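Local coordinates for protein enoyl-CoA hydratase carB homologue (PDB 5O34) that probably catalyses carboxymethylproline formation in thienamycin biosynthesis, as a crotonase-family relative of CarB, at residues A79-L84 against R91-Y96; T134-S139 against A257-G262; R196-R201 against D217-E222. One frame throughout, in Å; residues are numbered along the deposited sequence.

Contact 1 of 3, residues A79-L84 against R91-Y96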
ATOM      1  N   ALA A  79       3.279  29.532   0.187  1.00 53.33           N
ATOM      2  CA  ALA A  79       2.400  30.707   0.161  1.00 53.69           C
ATOM      3  C   ALA A  79       1.504  30.676  -1.075  1.00 58.86           C
ATOM      4  O   ALA A  79       0.301  30.921  -0.948  1.00 59.03           O
ATOM      5  CB  ALA A  79       3.216  31.986   0.200  1.00 54.52           C
ATOM      6  N   LEU A  80       2.066  30.304  -2.256  1.00 56.07           N
ATOM      7  CA  LEU A  80       1.296  30.181  -3.502  1.00 55.88           C
ATOM      8  C   LEU A  80       0.188  29.144  -3.366  1.00 60.43           C
ATOM      9  O   LEU A  80      -0.969  29.447  -3.668  1.00 59.91           O
ATOM     10  CB  LEU A  80       2.192  29.872  -4.708  1.00 56.13           C
ATOM     11  CG  LEU A  80       1.465  29.576  -6.039  1.00 61.49           C
ATOM     12  CD1 LEU A  80       0.684  30.804  -6.545  1.00 61.53           C
ATOM     13  CD2 LEU A  80       2.439  29.049  -7.088  1.00 62.86           C
ATOM     14  N   MET A  81       0.530  27.946  -2.844  1.00 57.48           N
ATOM     15  CA  MET A  81      -0.436  26.870  -2.607  1.00 56.86           C
ATOM     16  C   MET A  81      -1.586  27.351  -1.737  1.00 59.63           C
ATOM     17  O   MET A  81      -2.740  27.029  -2.026  1.00 58.37           O
ATOM     18  CB  MET A  81       0.231  25.621  -1.998  1.00 59.31           C
ATOM     19  CG  MET A  81       1.163  24.873  -2.953  1.00 63.05           C
ATOM     20  SD  MET A  81       0.588  24.640  -4.664  1.00 67.52           S
ATOM     21  CE  MET A  81      -0.675  23.525  -4.427  1.00 63.72           C
ATOM     22  N   ARG A  82      -1.277  28.174  -0.710  1.00 58.47           N
ATOM     23  CA  ARG A  82      -2.296  28.753   0.173  1.00 59.38           C
ATOM     24  C   ARG A  82      -3.121  29.850  -0.513  1.00 63.63           C
ATOM     25  O   ARG A  82      -4.335  29.922  -0.289  1.00 62.72           O
ATOM     26  CB  ARG A  82      -1.698  29.224   1.495  1.00 61.70           C
ATOM     27  CG  ARG A  82      -1.500  28.063   2.479  1.00 76.78           C
ATOM     28  CD  ARG A  82      -0.895  28.502   3.798  1.00 91.25           C
ATOM     29  NE  ARG A  82       0.306  29.320   3.606  1.00103.22           N
ATOM     30  CZ  ARG A  82       1.443  29.165   4.273  1.00117.71           C
ATOM     31  NH1 ARG A  82       1.560  28.207   5.188  1.00107.10           N
ATOM     32  NH2 ARG A  82       2.479  29.956   4.024  1.00101.21           N
ATOM     33  N   GLU A  83      -2.486  30.651  -1.394  1.00 61.31           N
ATOM     34  CA  GLU A  83      -3.173  31.685  -2.181  1.00 61.78           C
ATOM     35  C   GLU A  83      -4.146  31.015  -3.158  1.00 65.00           C
ATOM     36  O   GLU A  83      -5.294  31.451  -3.289  1.00 64.46           O
ATOM     37  CB  GLU A  83      -2.164  32.555  -2.950  1.00 63.73           C
ATOM     38  CG  GLU A  83      -1.386  33.530  -2.078  1.00 78.07           C
ATOM     39  CD  GLU A  83      -0.254  34.266  -2.776  1.00107.74           C
ATOM     40  OE1 GLU A  83       0.906  34.149  -2.318  1.00 99.27           O
ATOM     41  OE2 GLU A  83      -0.529  34.982  -3.767  1.00111.16           O
ATOM     42  N   LEU A  84      -3.696  29.916  -3.797  1.00 61.47           N
ATOM     43  CA  LEU A  84      -4.496  29.137  -4.748  1.00 61.09           C
ATOM     44  C   LEU A  84      -5.690  28.433  -4.095  1.00 64.69           C
ATOM     45  O   LEU A  84      -6.747  28.341  -4.717  1.00 63.58           O
ATOM     46  CB  LEU A  84      -3.624  28.147  -5.546  1.00 61.15           C
ATOM     47  CG  LEU A  84      -2.524  28.752  -6.439  1.00 65.70           C
ATOM     48  CD1 LEU A  84      -1.703  27.670  -7.102  1.00 65.72           C
ATOM     49  CD2 LEU A  84      -3.095  29.701  -7.491  1.00 67.33           C
ATOM     50  N   ARG A  91      -9.932  25.887  -9.671  1.00 64.25           N
ATOM     51  CA  ARG A  91     -10.510  24.570  -9.394  1.00 63.25           C
ATOM     52  C   ARG A  91      -9.481  23.439  -9.520  1.00 64.85           C
ATOM     53  O   ARG A  91      -9.661  22.386  -8.906  1.00 64.75           O
ATOM     54  CB  ARG A  91     -11.768  24.311 -10.228  1.00 63.02           C
ATOM     55  CG  ARG A  91     -13.007  24.942  -9.589  1.00 69.31           C
ATOM     56  CD  ARG A  91     -14.299  24.771 -10.388  1.00 75.04           C
ATOM     57  NE  ARG A  91     -14.181  25.204 -11.782  1.00 83.00           N
ATOM     58  CZ  ARG A  91     -14.142  26.469 -12.193  1.00 98.83           C
ATOM     59  NH1 ARG A  91     -14.184  27.464 -11.313  1.00 90.56           N
ATOM     60  NH2 ARG A  91     -14.040  26.750 -13.483  1.00 87.61           N
ATOM     61  N   CYS A  92      -8.382  23.681 -10.262  1.00 59.66           N
ATOM     62  CA  CYS A  92      -7.282  22.733 -10.429  1.00 58.96           C
ATOM     63  C   CYS A  92      -5.951  23.454 -10.568  1.00 60.46           C
ATOM     64  O   CYS A  92      -5.894  24.529 -11.162  1.00 60.35           O
ATOM     65  CB  CYS A  92      -7.527  21.783 -11.599  1.00 59.64           C
ATOM     66  SG  CYS A  92      -6.536  20.258 -11.536  1.00 63.60           S
ATOM     67  N   VAL A  93      -4.879  22.846 -10.026  1.00 55.05           N
ATOM     68  CA  VAL A  93      -3.502  23.363 -10.052  1.00 53.79           C
ATOM     69  C   VAL A  93      -2.606  22.400 -10.847  1.00 59.41           C
ATOM     70  O   VAL A  93      -2.713  21.185 -10.675  1.00 59.74           O
ATOM     71  CB  VAL A  93      -2.941  23.554  -8.616  1.00 56.25           C
ATOM     72  CG1 VAL A  93      -1.555  24.179  -8.631  1.00 55.41           C
ATOM     73  CG2 VAL A  93      -3.895  24.359  -7.736  1.00 55.93           C
ATOM     74  N   VAL A  94      -1.718  22.945 -11.706  1.00 56.33           N
ATOM     75  CA  VAL A  94      -0.755  22.171 -12.478  1.00 55.68           C
ATOM     76  C   VAL A  94       0.645  22.677 -12.129  1.00 61.09           C
ATOM     77  O   VAL A  94       0.969  23.830 -12.413  1.00 60.44           O
ATOM     78  CB  VAL A  94      -1.021  22.191 -14.018  1.00 59.06           C
ATOM     79  CG1 VAL A  94       0.043  21.398 -14.787  1.00 58.38           C
ATOM     80  CG2 VAL A  94      -2.412  21.667 -14.348  1.00 58.89           C
ATOM     81  N   LEU A  95       1.453  21.821 -11.486  1.00 59.36           N
ATOM     82  CA  LEU A  95       2.850  22.072 -11.148  1.00 60.16           C
ATOM     83  C   LEU A  95       3.664  21.531 -12.308  1.00 66.13           C
ATOM     84  O   LEU A  95       3.517  20.363 -12.679  1.00 65.71           O
ATOM     85  CB  LEU A  95       3.246  21.363  -9.851  1.00 60.57           C
ATOM     86  CG  LEU A  95       3.388  22.223  -8.605  1.00 65.99           C
ATOM     87  CD1 LEU A  95       3.746  21.360  -7.409  1.00 65.82           C
ATOM     88  CD2 LEU A  95       4.437  23.327  -8.799  1.00 69.63           C
ATOM     89  N   TYR A  96       4.486  22.391 -12.910  1.00 64.96           N
ATOM     90  CA  TYR A  96       5.243  22.054 -14.106  1.00 65.76           C
ATOM     91  C   TYR A  96       6.693  22.514 -14.010  1.00 71.59           C
ATOM     92  O   TYR A  96       6.967  23.654 -13.622  1.00 70.90           O
ATOM     93  CB  TYR A  96       4.497  22.665 -15.303  1.00 67.71           C
ATOM     94  CG  TYR A  96       5.104  22.474 -16.670  1.00 71.44           C
ATOM     95  CD1 TYR A  96       5.221  21.206 -17.230  1.00 73.99           C
ATOM     96  CD2 TYR A  96       5.428  23.568 -17.465  1.00 72.79           C
ATOM     97  CE1 TYR A  96       5.741  21.027 -18.510  1.00 76.90           C
ATOM     98  CE2 TYR A  96       5.932  23.405 -18.752  1.00 74.02           C
ATOM     99  CZ  TYR A  96       6.087  22.132 -19.273  1.00 82.09           C
ATOM    100  OH  TYR A  96       6.598  21.964 -20.536  1.00 82.97           O
TER
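V93 presents both of its methyls to L84, and this small apolar knot is where helix 71-86 rests on strand 92-96. The leucine does the touching with a single branch: L84 CD1 lies 3.8 Å from V93 CG1, and the same L84 CD1 is 4.0 Å from V93 CG2, so it sits against the valine's fork, the two side chains crossing obliquely. That fork faces the helix because V93 CG1 stands anti to the backbone N (chi1 -176°) while CG2 lies beside that nitrogen. M81 joins more loosely, one turn earlier. Its CA-CB bond does not aim at the strand, but the chain folds back so that M81 CE ends 4.3 Å from V93 CG1. L80 also faces the sheet, yet it packs on A58 of the neighbouring strand 55-59 and on C48 of the edge strand 47-50, and does not reach V93.

No hydrogen bond crosses the contact. All three touching residues are buried, whereas R82 and E83, on the outer side of the same helical turn, are exposed to solvent. V93 bonds through its backbone to P141 and I143. Strands 55-59 and 92-96 are parallel neighbours, and a helix lying on them after the first and before the second is the hallmark of a beta-alpha-beta crossover, here within the crotonase fold.

Contact 2 of 3, residues T134-S139 against A257-G262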
ATOM      1  N   THR A 134       1.190  21.494   3.162  1.00 50.75           N
ATOM      2  CA  THR A 134       0.248  22.400   2.480  1.00 50.67           C
ATOM      3  C   THR A 134      -0.183  21.806   1.113  1.00 53.74           C
ATOM      4  O   THR A 134      -1.387  21.692   0.871  1.00 54.12           O
ATOM      5  CB  THR A 134       0.756  23.870   2.430  1.00 64.28           C
ATOM      6  OG1 THR A 134      -0.313  24.728   2.032  1.00 68.23           O
ATOM      7  CG2 THR A 134       1.906  24.079   1.468  1.00 66.93           C
ATOM      8  N   VAL A 135       0.779  21.362   0.269  1.00 49.48           N
ATOM      9  CA  VAL A 135       0.501  20.752  -1.044  1.00 49.16           C
ATOM     10  C   VAL A 135      -0.528  19.606  -0.903  1.00 53.60           C
ATOM     11  O   VAL A 135      -1.443  19.506  -1.720  1.00 53.62           O
ATOM     12  CB  VAL A 135       1.801  20.295  -1.767  1.00 52.73           C
ATOM     13  CG1 VAL A 135       1.494  19.527  -3.058  1.00 52.36           C
ATOM     14  CG2 VAL A 135       2.705  21.487  -2.069  1.00 52.29           C
ATOM     15  N   ALA A 136      -0.397  18.789   0.161  1.00 49.21           N
ATOM     16  CA  ALA A 136      -1.280  17.662   0.466  1.00 48.57           C
ATOM     17  C   ALA A 136      -2.560  18.052   1.228  1.00 52.48           C
ATOM     18  O   ALA A 136      -3.561  17.337   1.119  1.00 50.71           O
ATOM     19  CB  ALA A 136      -0.514  16.604   1.244  1.00 49.16           C
ATOM     20  N   ALA A 137      -2.543  19.170   1.992  1.00 50.09           N
ATOM     21  CA  ALA A 137      -3.726  19.573   2.780  1.00 50.20           C
ATOM     22  C   ALA A 137      -4.694  20.557   2.089  1.00 54.65           C
ATOM     23  O   ALA A 137      -5.829  20.667   2.554  1.00 54.92           O
ATOM     24  CB  ALA A 137      -3.319  20.115   4.142  1.00 50.66           C
ATOM     25  N   ILE A 138      -4.287  21.247   0.998  1.00 51.29           N
ATOM     26  CA  ILE A 138      -5.190  22.188   0.296  1.00 51.91           C
ATOM     27  C   ILE A 138      -6.395  21.445  -0.313  1.00 57.82           C
ATOM     28  O   ILE A 138      -6.299  20.246  -0.584  1.00 58.56           O
ATOM     29  CB  ILE A 138      -4.492  23.145  -0.730  1.00 55.25           C
ATOM     30  CG1 ILE A 138      -3.835  22.395  -1.920  1.00 56.18           C
ATOM     31  CG2 ILE A 138      -3.492  24.091  -0.042  1.00 55.40           C
ATOM     32  CD1 ILE A 138      -3.952  23.177  -3.264  1.00 63.83           C
ATOM     33  N   SER A 139      -7.537  22.134  -0.469  1.00 54.16           N
ATOM     34  CA  SER A 139      -8.762  21.525  -0.989  1.00 54.03           C
ATOM     35  C   SER A 139      -8.767  21.308  -2.522  1.00 56.84           C
ATOM     36  O   SER A 139      -9.603  20.553  -3.023  1.00 55.51           O
ATOM     37  CB  SER A 139      -9.986  22.323  -0.543  1.00 58.20           C
ATOM     38  OG  SER A 139     -10.174  23.481  -1.341  1.00 68.38           O
ATOM     39  N   ALA A 257      -5.991  13.468   4.680  1.00 46.71           N
ATOM     40  CA  ALA A 257      -5.742  13.668   6.124  1.00 46.53           C
ATOM     41  C   ALA A 257      -4.756  12.640   6.757  1.00 51.31           C
ATOM     42  O   ALA A 257      -3.785  13.089   7.371  1.00 52.02           O
ATOM     43  CB  ALA A 257      -7.050  13.725   6.902  1.00 47.11           C
ATOM     44  N   PRO A 258      -4.902  11.297   6.578  1.00 48.29           N
ATOM     45  CA  PRO A 258      -3.883  10.375   7.133  1.00 47.88           C
ATOM     46  C   PRO A 258      -2.459  10.640   6.601  1.00 52.80           C
ATOM     47  O   PRO A 258      -1.494  10.579   7.378  1.00 52.62           O
ATOM     48  CB  PRO A 258      -4.394   8.990   6.714  1.00 49.24           C
ATOM     49  CG  PRO A 258      -5.862   9.179   6.457  1.00 53.33           C
ATOM     50  CD  PRO A 258      -5.973  10.544   5.877  1.00 49.22           C
ATOM     51  N   PHE A 259      -2.334  10.987   5.291  1.00 48.37           N
ATOM     52  CA  PHE A 259      -1.063  11.309   4.628  1.00 48.05           C
ATOM     53  C   PHE A 259      -0.440  12.584   5.217  1.00 49.71           C
ATOM     54  O   PHE A 259       0.769  12.623   5.484  1.00 48.87           O
ATOM     55  CB  PHE A 259      -1.260  11.410   3.100  1.00 50.76           C
ATOM     56  CG  PHE A 259      -0.007  11.692   2.307  1.00 53.65           C
ATOM     57  CD1 PHE A 259       0.880  10.669   1.987  1.00 58.07           C
ATOM     58  CD2 PHE A 259       0.278  12.976   1.858  1.00 56.98           C
ATOM     59  CE1 PHE A 259       2.044  10.931   1.259  1.00 59.99           C
ATOM     60  CE2 PHE A 259       1.442  13.239   1.124  1.00 61.04           C
ATOM     61  CZ  PHE A 259       2.321  12.215   0.833  1.00 59.64           C
ATOM     62  N   VAL A 260      -1.280  13.606   5.465  1.00 45.72           N
ATOM     63  CA  VAL A 260      -0.857  14.873   6.081  1.00 45.80           C
ATOM     64  C   VAL A 260      -0.367  14.610   7.530  1.00 50.26           C
ATOM     65  O   VAL A 260       0.681  15.134   7.923  1.00 50.29           O
ATOM     66  CB  VAL A 260      -1.983  15.949   6.023  1.00 49.22           C
ATOM     67  CG1 VAL A 260      -1.609  17.204   6.811  1.00 48.24           C
ATOM     68  CG2 VAL A 260      -2.339  16.306   4.576  1.00 48.96           C
ATOM     69  N   ALA A 261      -1.104  13.767   8.291  1.00 46.49           N
ATOM     70  CA  ALA A 261      -0.758  13.397   9.674  1.00 46.49           C
ATOM     71  C   ALA A 261       0.593  12.662   9.718  1.00 50.39           C
ATOM     72  O   ALA A 261       1.390  12.882  10.635  1.00 49.58           O
ATOM     73  CB  ALA A 261      -1.850  12.521  10.271  1.00 46.96           C
ATOM     74  N   GLY A 262       0.834  11.832   8.700  1.00 46.34           N
ATOM     75  CA  GLY A 262       2.064  11.077   8.538  1.00 46.00           C
ATOM     76  C   GLY A 262       3.267  11.977   8.368  1.00 51.15           C
ATOM     77  O   GLY A 262       4.293  11.756   9.015  1.00 51.34           O
TER
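A136 and V260 bury more surface than any other residues here, and they join two helices of the crotonase fold: the last turn of helix 120-137 and the long C-terminal helix 252-273. The packing is close because one partner is small. With only a methyl on A136, the two CA atoms of A136 and V260 come to 6.3 Å, and A136 CB meets V260 CG2 at 3.8 Å.

V260 works through one branch. A chi1 of 173° turns its CG2, opposite the carbonyl carbon, across the end of the other helix. There V260 CG2 presses on backbone as well as side chain: it is 3.8 Å from the carbonyl carbon A136 C and equally near the A136 O bonded to it. The next residue extends the contact outward, A137 CB lying 4.0 Å from V260 CG2, at a point where A137 itself is exposed.

The polar atoms of this helix end are not left to the apolar neighbours. N256 ND2 donates to A136 O, while R252 reaches V135 O with NH2 and, just past the helix end, I138 O with NH1, so a single helix supplies both the methyl that packs and the groups that bind the carbonyls.

F259 completes the worked example from a different direction. Its ring also packs on M189 and A192 of helix 184-194 and engages R196 of a second subunit in a cation-pi contact, which carries this packing to the subunit interface. Toward A136 the ring turns its edge: the methyl carbon A136 CB lies near the ring plane, 3.8 Å from F259 CD2.

Contact 3 of 3, residues R196-R201 against D217-E222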
ATOM      1  N   ARG A 196       5.666  -0.253   0.095  1.00 46.38           N
ATOM      2  CA  ARG A 196       6.846  -0.586   0.877  1.00 45.47           C
ATOM      3  C   ARG A 196       8.004  -1.196   0.056  1.00 46.77           C
ATOM      4  O   ARG A 196       9.137  -0.745   0.192  1.00 46.33           O
ATOM      5  CB  ARG A 196       6.405  -1.508   2.029  1.00 45.90           C
ATOM      6  CG  ARG A 196       7.437  -1.744   3.087  1.00 56.32           C
ATOM      7  CD  ARG A 196       6.796  -2.271   4.360  1.00 65.98           C
ATOM      8  NE  ARG A 196       7.810  -2.679   5.330  1.00 71.09           N
ATOM      9  CZ  ARG A 196       8.426  -1.859   6.177  1.00 75.35           C
ATOM     10  NH1 ARG A 196       8.130  -0.565   6.196  1.00 60.17           N
ATOM     11  NH2 ARG A 196       9.340  -2.327   7.010  1.00 64.55           N
ATOM     12  N   THR A 197       7.717  -2.212  -0.769  1.00 41.81           N
ATOM     13  CA  THR A 197       8.679  -2.933  -1.612  1.00 41.33           C
ATOM     14  C   THR A 197       9.405  -1.980  -2.579  1.00 46.34           C
ATOM     15  O   THR A 197      10.642  -1.980  -2.613  1.00 45.94           O
ATOM     16  CB  THR A 197       7.952  -4.083  -2.333  1.00 46.57           C
ATOM     17  OG1 THR A 197       7.374  -4.924  -1.350  1.00 49.93           O
ATOM     18  CG2 THR A 197       8.862  -4.909  -3.220  1.00 43.22           C
ATOM     19  N   VAL A 198       8.638  -1.163  -3.344  1.00 42.38           N
ATOM     20  CA  VAL A 198       9.191  -0.189  -4.285  1.00 42.16           C
ATOM     21  C   VAL A 198       9.990   0.863  -3.524  1.00 44.86           C
ATOM     22  O   VAL A 198      11.115   1.164  -3.917  1.00 44.26           O
ATOM     23  CB  VAL A 198       8.130   0.402  -5.249  1.00 45.80           C
ATOM     24  CG1 VAL A 198       8.709   1.543  -6.089  1.00 45.50           C
ATOM     25  CG2 VAL A 198       7.583  -0.694  -6.165  1.00 45.07           C
ATOM     26  N   MET A 199       9.458   1.343  -2.395  1.00 40.75           N
ATOM     27  CA  MET A 199      10.164   2.295  -1.545  1.00 40.44           C
ATOM     28  C   MET A 199      11.563   1.749  -1.182  1.00 44.93           C
ATOM     29  O   MET A 199      12.574   2.427  -1.405  1.00 45.14           O
ATOM     30  CB  MET A 199       9.341   2.566  -0.277  1.00 42.52           C
ATOM     31  CG  MET A 199      10.009   3.531   0.706  1.00 46.02           C
ATOM     32  SD  MET A 199      11.054   2.749   1.965  1.00 50.50           S
ATOM     33  CE  MET A 199       9.805   1.813   2.937  1.00 45.79           C
ATOM     34  N   GLN A 200      11.601   0.511  -0.648  1.00 41.11           N
ATOM     35  CA  GLN A 200      12.813  -0.180  -0.195  1.00 39.68           C
ATOM     36  C   GLN A 200      13.791  -0.422  -1.317  1.00 44.24           C
ATOM     37  O   GLN A 200      14.990  -0.227  -1.126  1.00 44.20           O
ATOM     38  CB  GLN A 200      12.455  -1.481   0.503  1.00 39.96           C
ATOM     39  CG  GLN A 200      11.911  -1.262   1.911  1.00 38.48           C
ATOM     40  CD  GLN A 200      11.152  -2.449   2.467  1.00 50.58           C
ATOM     41  OE1 GLN A 200      10.624  -3.311   1.747  1.00 48.52           O
ATOM     42  NE2 GLN A 200      11.025  -2.488   3.769  1.00 38.70           N
ATOM     43  N   ARG A 201      13.284  -0.793  -2.500  1.00 41.83           N
ATOM     44  CA  ARG A 201      14.110  -1.009  -3.683  1.00 42.67           C
ATOM     45  C   ARG A 201      14.772   0.328  -4.083  1.00 49.18           C
ATOM     46  O   ARG A 201      15.978   0.360  -4.320  1.00 49.95           O
ATOM     47  CB  ARG A 201      13.264  -1.551  -4.843  1.00 41.67           C
ATOM     48  CG  ARG A 201      12.841  -3.007  -4.724  1.00 47.65           C
ATOM     49  CD  ARG A 201      11.913  -3.411  -5.863  1.00 56.41           C
ATOM     50  NE  ARG A 201      12.549  -3.241  -7.178  1.00 65.96           N
ATOM     51  CZ  ARG A 201      11.897  -2.965  -8.309  1.00 76.11           C
ATOM     52  NH1 ARG A 201      10.576  -2.831  -8.308  1.00 63.92           N
ATOM     53  NH2 ARG A 201      12.566  -2.817  -9.447  1.00 58.18           N
ATOM     54  N   ASP A 217       4.825   0.627 -11.130  1.00 50.03           N
ATOM     55  CA  ASP A 217       5.005   0.657  -9.679  1.00 48.66           C
ATOM     56  C   ASP A 217       4.133   1.677  -8.919  1.00 51.25           C
ATOM     57  O   ASP A 217       4.037   1.573  -7.697  1.00 52.96           O
ATOM     58  CB  ASP A 217       6.494   0.834  -9.345  1.00 50.38           C
ATOM     59  CG  ASP A 217       7.345  -0.376  -9.750  1.00 62.79           C
ATOM     60  OD1 ASP A 217       6.780  -1.484  -9.890  1.00 64.68           O
ATOM     61  OD2 ASP A 217       8.578  -0.223  -9.891  1.00 67.17           O
ATOM     62  N   GLY A 218       3.453   2.582  -9.622  1.00 46.72           N
ATOM     63  CA  GLY A 218       2.579   3.580  -8.997  1.00 46.10           C
ATOM     64  C   GLY A 218       3.228   4.918  -8.683  1.00 50.98           C
ATOM     65  O   GLY A 218       2.643   5.740  -7.984  1.00 51.55           O
ATOM     66  N   LEU A 219       4.429   5.162  -9.192  1.00 47.51           N
ATOM     67  CA  LEU A 219       5.130   6.429  -8.999  1.00 47.16           C
ATOM     68  C   LEU A 219       4.637   7.504  -9.970  1.00 51.08           C
ATOM     69  O   LEU A 219       4.753   8.697  -9.686  1.00 51.16           O
ATOM     70  CB  LEU A 219       6.631   6.219  -9.099  1.00 47.27           C
ATOM     71  CG  LEU A 219       7.239   5.330  -8.015  1.00 52.02           C
ATOM     72  CD1 LEU A 219       8.632   4.922  -8.389  1.00 52.68           C
ATOM     73  CD2 LEU A 219       7.222   6.019  -6.675  1.00 53.79           C
ATOM     74  N   LEU A 220       4.080   7.069 -11.116  1.00 47.23           N
ATOM     75  CA  LEU A 220       3.418   7.912 -12.116  1.00 45.77           C
ATOM     76  C   LEU A 220       2.007   7.381 -12.272  1.00 47.24           C
ATOM     77  O   LEU A 220       1.796   6.171 -12.213  1.00 45.22           O
ATOM     78  CB  LEU A 220       4.128   7.896 -13.482  1.00 45.76           C
ATOM     79  CG  LEU A 220       5.527   8.519 -13.571  1.00 50.48           C
ATOM     80  CD1 LEU A 220       6.073   8.385 -14.969  1.00 50.84           C
ATOM     81  CD2 LEU A 220       5.547   9.983 -13.128  1.00 50.42           C
ATOM     82  N   HIS A 221       1.031   8.286 -12.411  1.00 44.67           N
ATOM     83  CA  HIS A 221      -0.368   7.911 -12.608  1.00 44.60           C
ATOM     84  C   HIS A 221      -0.581   7.651 -14.091  1.00 50.86           C
ATOM     85  O   HIS A 221      -1.467   6.889 -14.472  1.00 49.73           O
ATOM     86  CB  HIS A 221      -1.301   9.040 -12.148  1.00 44.71           C
ATOM     87  CG  HIS A 221      -1.333   9.242 -10.664  1.00 47.11           C
ATOM     88  ND1 HIS A 221      -0.212   9.668  -9.962  1.00 48.38           N
ATOM     89  CD2 HIS A 221      -2.357   9.095  -9.796  1.00 47.82           C
ATOM     90  CE1 HIS A 221      -0.586   9.745  -8.697  1.00 47.48           C
ATOM     91  NE2 HIS A 221      -1.867   9.416  -8.549  1.00 47.80           N
ATOM     92  N   GLU A 222       0.228   8.316 -14.933  1.00 50.13           N
ATOM     93  CA  GLU A 222       0.116   8.236 -16.379  1.00 51.27           C
ATOM     94  C   GLU A 222       1.415   8.662 -17.044  1.00 56.04           C
ATOM     95  O   GLU A 222       2.165   9.479 -16.502  1.00 56.48           O
ATOM     96  CB  GLU A 222      -1.052   9.122 -16.855  1.00 53.11           C
ATOM     97  CG  GLU A 222      -1.373   9.050 -18.345  1.00 64.43           C
ATOM     98  CD  GLU A 222      -2.416  10.034 -18.845  1.00 81.43           C
ATOM     99  OE1 GLU A 222      -3.243  10.504 -18.032  1.00 69.59           O
ATOM    100  OE2 GLU A 222      -2.434  10.301 -20.068  1.00 84.94           O
TER
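D217 meets V198 with the first atom of its side chain: D217 CB lies 3.7 Å from V198 CG2 and faces the other methyl too, V198 CG1 being 4.0 Å from D217 CB. With chi1 at -67° the carboxylate swings beside the backbone N, and D217 CG settles 3.6 Å from V198 CG2, the two side chains crossing at a slant. Both carboxylate oxygens, D217 OD1 and OD2, lie 3.9 Å from V198 CG2.

Between these atoms and L219 the chain leaves helix 211-217 through a Schellman motif, in which G218 takes a positive phi (93°). The turn carries L219 back toward helix 196-205, where L219 CD1 and V198 CG1 meet tip to tip at 4.1 Å. Its G218 O accepts a hydrogen bond from T197 OG1 of the second subunit, placing the turn at a trimer interface.

At the far end of the aspartate, D217 OD2 forms a long salt bridge with R201 NH1, 3.6 Å away. The guanidinium and carboxylate planes stand 89° apart, so the pair is not the flat, two-pronged kind; the stronger grip on D217 OD2 is the hydrogen bond from W209 NE1.

From the N terminus, contact 1 comes first and closes a short loop: six residues separate helix 71-86's segment from that on strand 92-96. Contact 2 opens after it, in helix 120-137, and closes on the C-terminal helix; 117 residues lie between its segments. Contact 3 is nested inside that long loop, joining helix 196-205 to the turn before strand 222-224; none of the three cross. Contacts 1 and 2 meet directly, M81 CE lying 3.5 Å from I138 CD1, so helix 71-86, resting on the sheet, packs against the end of helix 120-137, whose A136 and A137 in turn meet the C-terminal helix. Contact 3 stands apart, its centre about 25 Å from that of contact 1, on the opposite side of the chain's centre.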